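Long-range contacts in glycosyl hydrolases family 31 family protein (PDB 6DRU), which catalyses the release of alpha-xylose from the non-reducing terminal glucose of xyloglucan oligosaccharides, as a member of glycosyl hydrolase family 31: residues E134-P145 with T203-T214; R96-D104 with Y218-G226. All blocks are in the same frame, centred on the assembly; numbering follows the deposited sequence. Where two conformers were deposited one is given.

Contact 1: E134-P145 with T203-T214; sequences EFSAEFSFSATP and TLRTRFTAASTT
F139 and F208 form a hydrogen-bonded antiparallel pair near the middle of this contact. F139 N gives its hydrogen to F208 O at 2.9 Å, and F208 N returns one to F139 O. The buried face is packed tightly. Here F141 CE1 comes to the ring edge of F208 at CD1, 4.0 Å away, and the two side chains cross at about a right angle. Further along the same face A137 CB and A210 CB meet at 4.4 Å. F189 and W191 pack on F208.

The other face is polar; E138 is partly exposed, but S140 and R207 are buried. R207 has CG anti to its own N (chi1 -178°) and a bend at chi3, and its NE reaches S140 OG at 2.9 Å. E138 OE2 sits over one face of the R207 guanidinium, 3.1 Å from NH1, so the attraction is one of charge. R205 NH1 lies over the opposite face, while R205 NH2 bridges to D168 of the second subunit. A water links S140 OG and E138 O.

The looser part is the loop end, where exposed P145 meets L204 CD2 through CG at 3.9 Å. Between F135 and A137 the register slips by one residue. These are adjacent strands of an antiparallel sheet with a beta bulge, in the beta-rich N-terminal region of this GH31 enzyme.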
# COMPACT_ATOMS: atom_id res chain seq x y z
N GLU A 134 2.30 -9.19 6.15
CA GLU A 134 1.44 -9.96 5.26
C GLU A 134 1.92 -9.83 3.82
O GLU A 134 2.38 -8.76 3.39
CB GLU A 134 -0.01 -9.48 5.37
CG GLU A 134 -0.64 -9.69 6.73
CD GLU A 134 -2.03 -9.10 6.83
OE1 GLU A 134 -3.00 -9.76 6.39
OE2 GLU A 134 -2.16 -7.96 7.33
N PHE A 135 1.81 -10.92 3.07
CA PHE A 135 2.38 -10.99 1.73
C PHE A 135 1.37 -11.57 0.76
O PHE A 135 0.42 -12.26 1.14
CB PHE A 135 3.66 -11.85 1.72
CG PHE A 135 3.44 -13.26 2.20
CD1 PHE A 135 3.55 -13.57 3.55
CD2 PHE A 135 3.13 -14.28 1.31
CE1 PHE A 135 3.35 -14.86 4.01
CE2 PHE A 135 2.92 -15.57 1.76
CZ PHE A 135 3.03 -15.86 3.11
N SER A 136 1.60 -11.28 -0.52
CA SER A 136 0.91 -11.94 -1.62
C SER A 136 1.77 -13.09 -2.13
O SER A 136 3.01 -13.01 -2.12
CB SER A 136 0.59 -10.96 -2.74
OG SER A 136 1.63 -10.93 -3.70
N ALA A 137 1.12 -14.16 -2.58
CA ALA A 137 1.82 -15.38 -2.96
C ALA A 137 1.40 -15.80 -4.36
O ALA A 137 0.22 -15.69 -4.72
CB ALA A 137 1.55 -16.51 -1.97
N GLU A 138 2.36 -16.28 -5.13
CA GLU A 138 2.13 -16.83 -6.47
C GLU A 138 2.89 -18.14 -6.58
O GLU A 138 4.13 -18.13 -6.65
CB GLU A 138 2.56 -15.84 -7.55
CG GLU A 138 1.71 -14.58 -7.61
CD GLU A 138 2.30 -13.51 -8.51
OE1 GLU A 138 2.77 -12.47 -7.98
OE2 GLU A 138 2.31 -13.70 -9.74
N PHE A 139 2.17 -19.25 -6.59
CA PHE A 139 2.77 -20.58 -6.66
C PHE A 139 2.47 -21.19 -8.02
O PHE A 139 1.31 -21.23 -8.45
CB PHE A 139 2.26 -21.48 -5.54
CG PHE A 139 3.04 -21.35 -4.26
CD1 PHE A 139 3.37 -20.10 -3.75
CD2 PHE A 139 3.44 -22.47 -3.56
CE1 PHE A 139 4.09 -19.98 -2.58
CE2 PHE A 139 4.16 -22.36 -2.39
CZ PHE A 139 4.49 -21.11 -1.89
N SER A 140 3.51 -21.67 -8.70
CA SER A 140 3.42 -22.15 -10.07
C SER A 140 3.79 -23.63 -10.14
O SER A 140 4.79 -24.06 -9.54
CB SER A 140 4.31 -21.34 -11.00
OG SER A 140 3.95 -19.97 -10.97
N PHE A 141 3.00 -24.40 -10.88
CA PHE A 141 3.24 -25.81 -11.09
C PHE A 141 3.21 -26.11 -12.58
O PHE A 141 2.50 -25.45 -13.35
CB PHE A 141 2.19 -26.67 -10.36
CG PHE A 141 2.00 -26.31 -8.92
CD1 PHE A 141 1.06 -25.36 -8.54
CD2 PHE A 141 2.75 -26.93 -7.93
CE1 PHE A 141 0.88 -25.02 -7.21
CE2 PHE A 141 2.58 -26.59 -6.59
CZ PHE A 141 1.64 -25.64 -6.24
N SER A 142 3.98 -27.12 -12.99
CA SER A 142 4.06 -27.46 -14.40
C SER A 142 2.77 -28.11 -14.89
O SER A 142 2.01 -28.69 -14.11
CB SER A 142 5.24 -28.40 -14.66
OG SER A 142 5.06 -29.63 -13.99
N ALA A 143 2.52 -27.98 -16.19
CA ALA A 143 1.36 -28.59 -16.82
C ALA A 143 1.73 -28.98 -18.25
O ALA A 143 2.66 -28.43 -18.85
CB ALA A 143 0.15 -27.65 -16.81
N THR A 144 0.98 -29.93 -18.79
CA THR A 144 1.18 -30.37 -20.16
C THR A 144 0.04 -29.89 -21.05
O THR A 144 -1.07 -29.66 -20.57
CB THR A 144 1.28 -31.90 -20.24
OG1 THR A 144 0.17 -32.48 -19.54
CG2 THR A 144 2.58 -32.39 -19.63
N PRO A 145 0.29 -29.71 -22.35
CA PRO A 145 -0.78 -29.17 -23.22
C PRO A 145 -2.00 -30.07 -23.31
O PRO A 145 -3.10 -29.57 -23.58
CB PRO A 145 -0.08 -29.03 -24.58
CG PRO A 145 1.38 -28.97 -24.26
CD PRO A 145 1.56 -29.86 -23.07
N THR A 203 -1.43 -23.57 -20.59
CA THR A 203 -0.97 -24.70 -21.40
C THR A 203 0.19 -25.42 -20.72
O THR A 203 0.22 -26.65 -20.68
CB THR A 203 -0.55 -24.21 -22.79
OG1 THR A 203 -1.62 -23.45 -23.37
CG2 THR A 203 -0.22 -25.40 -23.68
N LEU A 204 1.15 -24.67 -20.19
CA LEU A 204 2.36 -25.26 -19.62
C LEU A 204 2.55 -24.96 -18.14
O LEU A 204 3.55 -25.43 -17.57
CB LEU A 204 3.59 -24.78 -20.40
CG LEU A 204 3.57 -25.18 -21.88
CD1 LEU A 204 4.76 -24.60 -22.61
CD2 LEU A 204 3.55 -26.69 -22.01
N ARG A 205 1.66 -24.21 -17.51
CA ARG A 205 1.85 -23.85 -16.11
C ARG A 205 0.50 -23.70 -15.42
O ARG A 205 -0.41 -23.07 -15.95
CB ARG A 205 2.63 -22.54 -15.98
CG ARG A 205 2.78 -22.08 -14.53
CD ARG A 205 3.53 -20.76 -14.44
NE ARG A 205 2.75 -19.67 -15.01
CZ ARG A 205 3.09 -18.39 -14.94
NH1 ARG A 205 4.21 -18.04 -14.31
NH2 ARG A 205 2.32 -17.47 -15.49
N THR A 206 0.39 -24.30 -14.23
CA THR A 206 -0.75 -24.08 -13.35
C THR A 206 -0.31 -23.17 -12.22
O THR A 206 0.68 -23.46 -11.53
CB THR A 206 -1.27 -25.41 -12.80
OG1 THR A 206 -1.72 -26.23 -13.88
CG2 THR A 206 -2.43 -25.16 -11.84
N ARG A 207 -1.03 -22.07 -12.02
CA ARG A 207 -0.63 -21.05 -11.05
C ARG A 207 -1.81 -20.67 -10.16
O ARG A 207 -2.90 -20.37 -10.66
CB ARG A 207 -0.08 -19.81 -11.74
CG ARG A 207 0.40 -18.75 -10.78
CD ARG A 207 1.00 -17.56 -11.50
NE ARG A 207 2.45 -17.48 -11.30
CZ ARG A 207 3.19 -16.45 -11.67
NH1 ARG A 207 2.63 -15.40 -12.26
NH2 ARG A 207 4.50 -16.45 -11.44
N PHE A 208 -1.57 -20.67 -8.85
CA PHE A 208 -2.52 -20.17 -7.87
C PHE A 208 -1.91 -18.97 -7.16
O PHE A 208 -0.71 -18.94 -6.89
CB PHE A 208 -2.88 -21.25 -6.84
CG PHE A 208 -3.54 -22.45 -7.44
CD1 PHE A 208 -2.79 -23.50 -7.93
CD2 PHE A 208 -4.92 -22.53 -7.51
CE1 PHE A 208 -3.40 -24.62 -8.49
CE2 PHE A 208 -5.54 -23.64 -8.06
CZ PHE A 208 -4.78 -24.68 -8.55
N THR A 209 -2.74 -17.97 -6.87
CA THR A 209 -2.29 -16.76 -6.20
C THR A 209 -3.16 -16.47 -4.98
O THR A 209 -4.31 -16.89 -4.91
CB THR A 209 -2.31 -15.53 -7.13
OG1 THR A 209 -3.66 -15.17 -7.42
CG2 THR A 209 -1.57 -15.83 -8.43
N ALA A 210 -2.58 -15.75 -4.03
CA ALA A 210 -3.28 -15.30 -2.83
C ALA A 210 -3.00 -13.82 -2.64
O ALA A 210 -1.84 -13.41 -2.57
CB ALA A 210 -2.83 -16.10 -1.60
N ALA A 211 -4.07 -13.02 -2.55
CA ALA A 211 -3.91 -11.57 -2.48
C ALA A 211 -3.19 -11.15 -1.21
O ALA A 211 -2.29 -10.29 -1.24
CB ALA A 211 -5.27 -10.89 -2.57
N SER A 212 -3.56 -11.73 -0.07
CA SER A 212 -2.93 -11.41 1.20
C SER A 212 -3.05 -12.62 2.11
O SER A 212 -4.15 -13.15 2.30
CB SER A 212 -3.57 -10.18 1.85
OG SER A 212 -3.03 -9.94 3.14
N THR A 213 -1.92 -13.06 2.66
CA THR A 213 -1.91 -14.24 3.52
C THR A 213 -0.65 -14.22 4.36
O THR A 213 0.28 -13.45 4.12
CB THR A 213 -2.00 -15.53 2.70
OG1 THR A 213 -2.09 -16.66 3.58
CG2 THR A 213 -0.76 -15.69 1.82
N THR A 214 -0.63 -15.09 5.37
CA THR A 214 0.55 -15.32 6.18
C THR A 214 1.11 -16.73 6.02
O THR A 214 2.09 -17.07 6.69
CB THR A 214 0.25 -15.05 7.66
OG1 THR A 214 -0.64 -16.06 8.16
CG2 THR A 214 -0.39 -13.68 7.83
O HOH W 1 5.33 -18.72 -9.04

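Contact 2: R96-D104 with Y218-G226; sequences RLSFYRVND and YVIVAAQPG
Two beta sheets of the N-terminal region pack face to face, and F99 meets I220 in the layer between them. Strand 98-102 belongs to a four-stranded antiparallel sheet. Residues 218-222 are part of strand 216-222 of the larger mixed sheet. The axes are 8.2 Å apart at closest, too far for strand pairing, so side chains fill the gap. The strand directions differ by 23°.

I220 lays its CG2 methyl over one face of the F99 ring, a CH-pi contact 3.8 Å from the centroid. Its CD1 reaches back over CG and CB of the same phenylalanine. The Y218 hydroxyl comes to the edge of the F99 ring, and its OH also lies 3.6 Å from L97 CD1. Further along, R101 CB meets A222 CB at 4.1 Å. V31 and F29 of strand 28-35 close in on this layer as well.

Beyond the strands the contact turns polar. Q224 bends at chi2 (-61°), which carries its amide back to the first segment. Q224 NE2 donates to V102 O at 3.0 Å, with the carbonyl oxygen in the amide plane. D104 OD1 lies 3.6 Å from Q224 CD, the carboxylate and amide planes 33° apart. The R101 guanidinium has P225 CD over one face, 3.4 Å from NH1, and its NH2 is held by K185 O.

The chemistry thus changes along the contact. Apolar packing joins the sheets along the strands. At their C-terminal ends one directional bond, from the Q224 amide to V102 O, fastens the loop after strand 216-222 to the end of strand 98-102.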
# COMPACT_ATOMS: atom_id res chain seq x y z
N ARG A 96 13.32 -27.92 -4.49
CA ARG A 96 12.22 -27.92 -5.45
C ARG A 96 11.43 -29.20 -5.29
O ARG A 96 12.00 -30.27 -5.05
CB ARG A 96 12.74 -27.78 -6.88
CG ARG A 96 13.32 -26.41 -7.19
CD ARG A 96 12.23 -25.41 -7.53
NE ARG A 96 12.73 -24.04 -7.51
CZ ARG A 96 12.60 -23.22 -6.47
NH1 ARG A 96 11.98 -23.63 -5.37
NH2 ARG A 96 13.08 -21.99 -6.53
N LEU A 97 10.11 -29.11 -5.43
CA LEU A 97 9.21 -30.23 -5.19
C LEU A 97 8.75 -30.85 -6.51
O LEU A 97 8.52 -30.14 -7.49
CB LEU A 97 8.00 -29.79 -4.36
CG LEU A 97 8.29 -29.03 -3.07
CD1 LEU A 97 7.01 -28.81 -2.28
CD2 LEU A 97 9.32 -29.77 -2.22
N SER A 98 8.61 -32.17 -6.51
CA SER A 98 8.07 -32.91 -7.64
C SER A 98 7.30 -34.11 -7.10
O SER A 98 7.71 -34.73 -6.12
CB SER A 98 9.17 -33.37 -8.60
OG SER A 98 10.09 -34.24 -7.96
N PHE A 99 6.18 -34.44 -7.75
CA PHE A 99 5.27 -35.47 -7.28
C PHE A 99 5.04 -36.52 -8.35
O PHE A 99 4.71 -36.18 -9.49
CB PHE A 99 3.93 -34.85 -6.85
CG PHE A 99 4.05 -33.90 -5.69
CD1 PHE A 99 4.04 -34.37 -4.39
CD2 PHE A 99 4.18 -32.54 -5.91
CE1 PHE A 99 4.15 -33.50 -3.32
CE2 PHE A 99 4.30 -31.66 -4.85
CZ PHE A 99 4.28 -32.14 -3.55
N TYR A 100 5.22 -37.78 -7.98
CA TYR A 100 5.01 -38.91 -8.87
C TYR A 100 3.96 -39.85 -8.29
O TYR A 100 3.71 -39.87 -7.09
CB TYR A 100 6.31 -39.70 -9.10
CG TYR A 100 7.44 -38.90 -9.72
CD1 TYR A 100 8.24 -38.07 -8.94
CD2 TYR A 100 7.71 -38.98 -11.08
CE1 TYR A 100 9.27 -37.35 -9.50
CE2 TYR A 100 8.74 -38.26 -11.65
CZ TYR A 100 9.52 -37.44 -10.86
OH TYR A 100 10.55 -36.72 -11.42
N ARG A 101 3.33 -40.62 -9.18
CA ARG A 101 2.45 -41.71 -8.78
C ARG A 101 3.08 -43.05 -9.18
O ARG A 101 3.59 -43.19 -10.29
CB ARG A 101 1.07 -41.58 -9.42
CG ARG A 101 0.31 -42.91 -9.48
CD ARG A 101 -1.16 -42.74 -9.80
NE ARG A 101 -1.38 -41.91 -10.98
CZ ARG A 101 -1.10 -42.30 -12.22
NH1 ARG A 101 -0.59 -43.49 -12.44
NH2 ARG A 101 -1.34 -41.48 -13.24
N VAL A 102 3.02 -44.01 -8.26
CA VAL A 102 3.48 -45.37 -8.54
C VAL A 102 2.31 -46.13 -9.16
O VAL A 102 1.31 -46.39 -8.49
CB VAL A 102 3.99 -46.06 -7.27
CG1 VAL A 102 4.21 -47.54 -7.53
CG2 VAL A 102 5.26 -45.40 -6.79
N ASN A 103 2.44 -46.47 -10.44
CA ASN A 103 1.37 -47.16 -11.14
C ASN A 103 1.33 -48.63 -10.72
O ASN A 103 2.20 -49.13 -10.01
CB ASN A 103 1.56 -47.04 -12.65
CG ASN A 103 1.80 -45.61 -13.10
OD1 ASN A 103 1.09 -44.70 -12.70
ND2 ASN A 103 2.81 -45.42 -13.94
N ASP A 104 0.29 -49.32 -11.19
CA ASP A 104 0.14 -50.73 -10.86
C ASP A 104 1.23 -51.58 -11.50
O ASP A 104 1.65 -52.59 -10.92
CB ASP A 104 -1.25 -51.23 -11.28
CG ASP A 104 -2.37 -50.54 -10.53
OD1 ASP A 104 -2.16 -50.15 -9.36
OD2 ASP A 104 -3.47 -50.38 -11.11
N TYR A 218 -1.37 -26.22 0.55
CA TYR A 218 -2.07 -27.01 -0.45
C TYR A 218 -1.85 -28.49 -0.19
O TYR A 218 -0.92 -28.89 0.51
CB TYR A 218 -1.64 -26.63 -1.88
CG TYR A 218 -0.20 -26.93 -2.24
CD1 TYR A 218 0.17 -28.18 -2.71
CD2 TYR A 218 0.78 -25.95 -2.16
CE1 TYR A 218 1.48 -28.46 -3.06
CE2 TYR A 218 2.09 -26.21 -2.50
CZ TYR A 218 2.44 -27.47 -2.96
OH TYR A 218 3.74 -27.74 -3.30
N VAL A 219 -2.73 -29.30 -0.77
CA VAL A 219 -2.70 -30.76 -0.63
C VAL A 219 -2.83 -31.37 -2.02
O VAL A 219 -3.66 -30.93 -2.83
CB VAL A 219 -3.83 -31.27 0.29
CG1 VAL A 219 -3.78 -32.78 0.41
CG2 VAL A 219 -3.74 -30.63 1.66
N ILE A 220 -2.01 -32.38 -2.30
CA ILE A 220 -2.06 -33.11 -3.57
C ILE A 220 -2.25 -34.59 -3.26
O ILE A 220 -1.56 -35.14 -2.39
CB ILE A 220 -0.80 -32.86 -4.42
CG1 ILE A 220 -0.89 -33.64 -5.74
CG2 ILE A 220 0.46 -33.22 -3.66
CD1 ILE A 220 0.22 -33.29 -6.71
N VAL A 221 -3.19 -35.23 -3.95
CA VAL A 221 -3.50 -36.63 -3.75
C VAL A 221 -3.53 -37.32 -5.11
O VAL A 221 -4.06 -36.77 -6.08
CB VAL A 221 -4.85 -36.82 -3.01
CG1 VAL A 221 -5.97 -36.08 -3.72
CG2 VAL A 221 -5.17 -38.29 -2.85
N ALA A 222 -2.95 -38.51 -5.18
CA ALA A 222 -2.83 -39.26 -6.42
C ALA A 222 -3.79 -40.45 -6.45
O ALA A 222 -4.14 -41.02 -5.42
CB ALA A 222 -1.40 -39.77 -6.62
N ALA A 223 -4.20 -40.82 -7.67
CA ALA A 223 -5.01 -42.01 -7.88
C ALA A 223 -4.67 -42.59 -9.24
O ALA A 223 -4.17 -41.89 -10.13
CB ALA A 223 -6.51 -41.70 -7.80
N GLN A 224 -4.94 -43.88 -9.40
CA GLN A 224 -4.65 -44.55 -10.66
C GLN A 224 -5.53 -43.96 -11.77
O GLN A 224 -6.68 -43.59 -11.52
CB GLN A 224 -4.88 -46.05 -10.55
CG GLN A 224 -3.96 -46.74 -9.54
CD GLN A 224 -2.50 -46.59 -9.90
OE1 GLN A 224 -2.14 -46.52 -11.08
NE2 GLN A 224 -1.64 -46.55 -8.89
N PRO A 225 -5.01 -43.86 -13.00
CA PRO A 225 -5.73 -43.14 -14.05
C PRO A 225 -7.07 -43.78 -14.37
O PRO A 225 -7.25 -45.00 -14.26
CB PRO A 225 -4.78 -43.19 -15.25
CG PRO A 225 -3.87 -44.33 -14.96
CD PRO A 225 -3.72 -44.39 -13.48
N GLY A 226 -8.03 -42.94 -14.77
CA GLY A 226 -9.39 -43.36 -15.00
C GLY A 226 -10.21 -43.59 -13.75
O GLY A 226 -11.44 -43.73 -13.84

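How the contacts relate
Contact 1 lies within one sheet, whereas contact 2 joins two others. Their centres are 19 Å apart. Strand 205-213 of contact 1 runs on, after a short link, into strand 216-222 of contact 2. The two also touch through Y218: its OH is 3.7 Å from F141 CE2, and its CE2 is 4.1 Å from F139 CD2. The aromatic packing of the two contacts is therefore continuous. S142 of contact 1 and Y100 of contact 2 are both neighbours of the same attached glycan. Both contacts lie away from the xylose pocket and on the same side of the chain's centre.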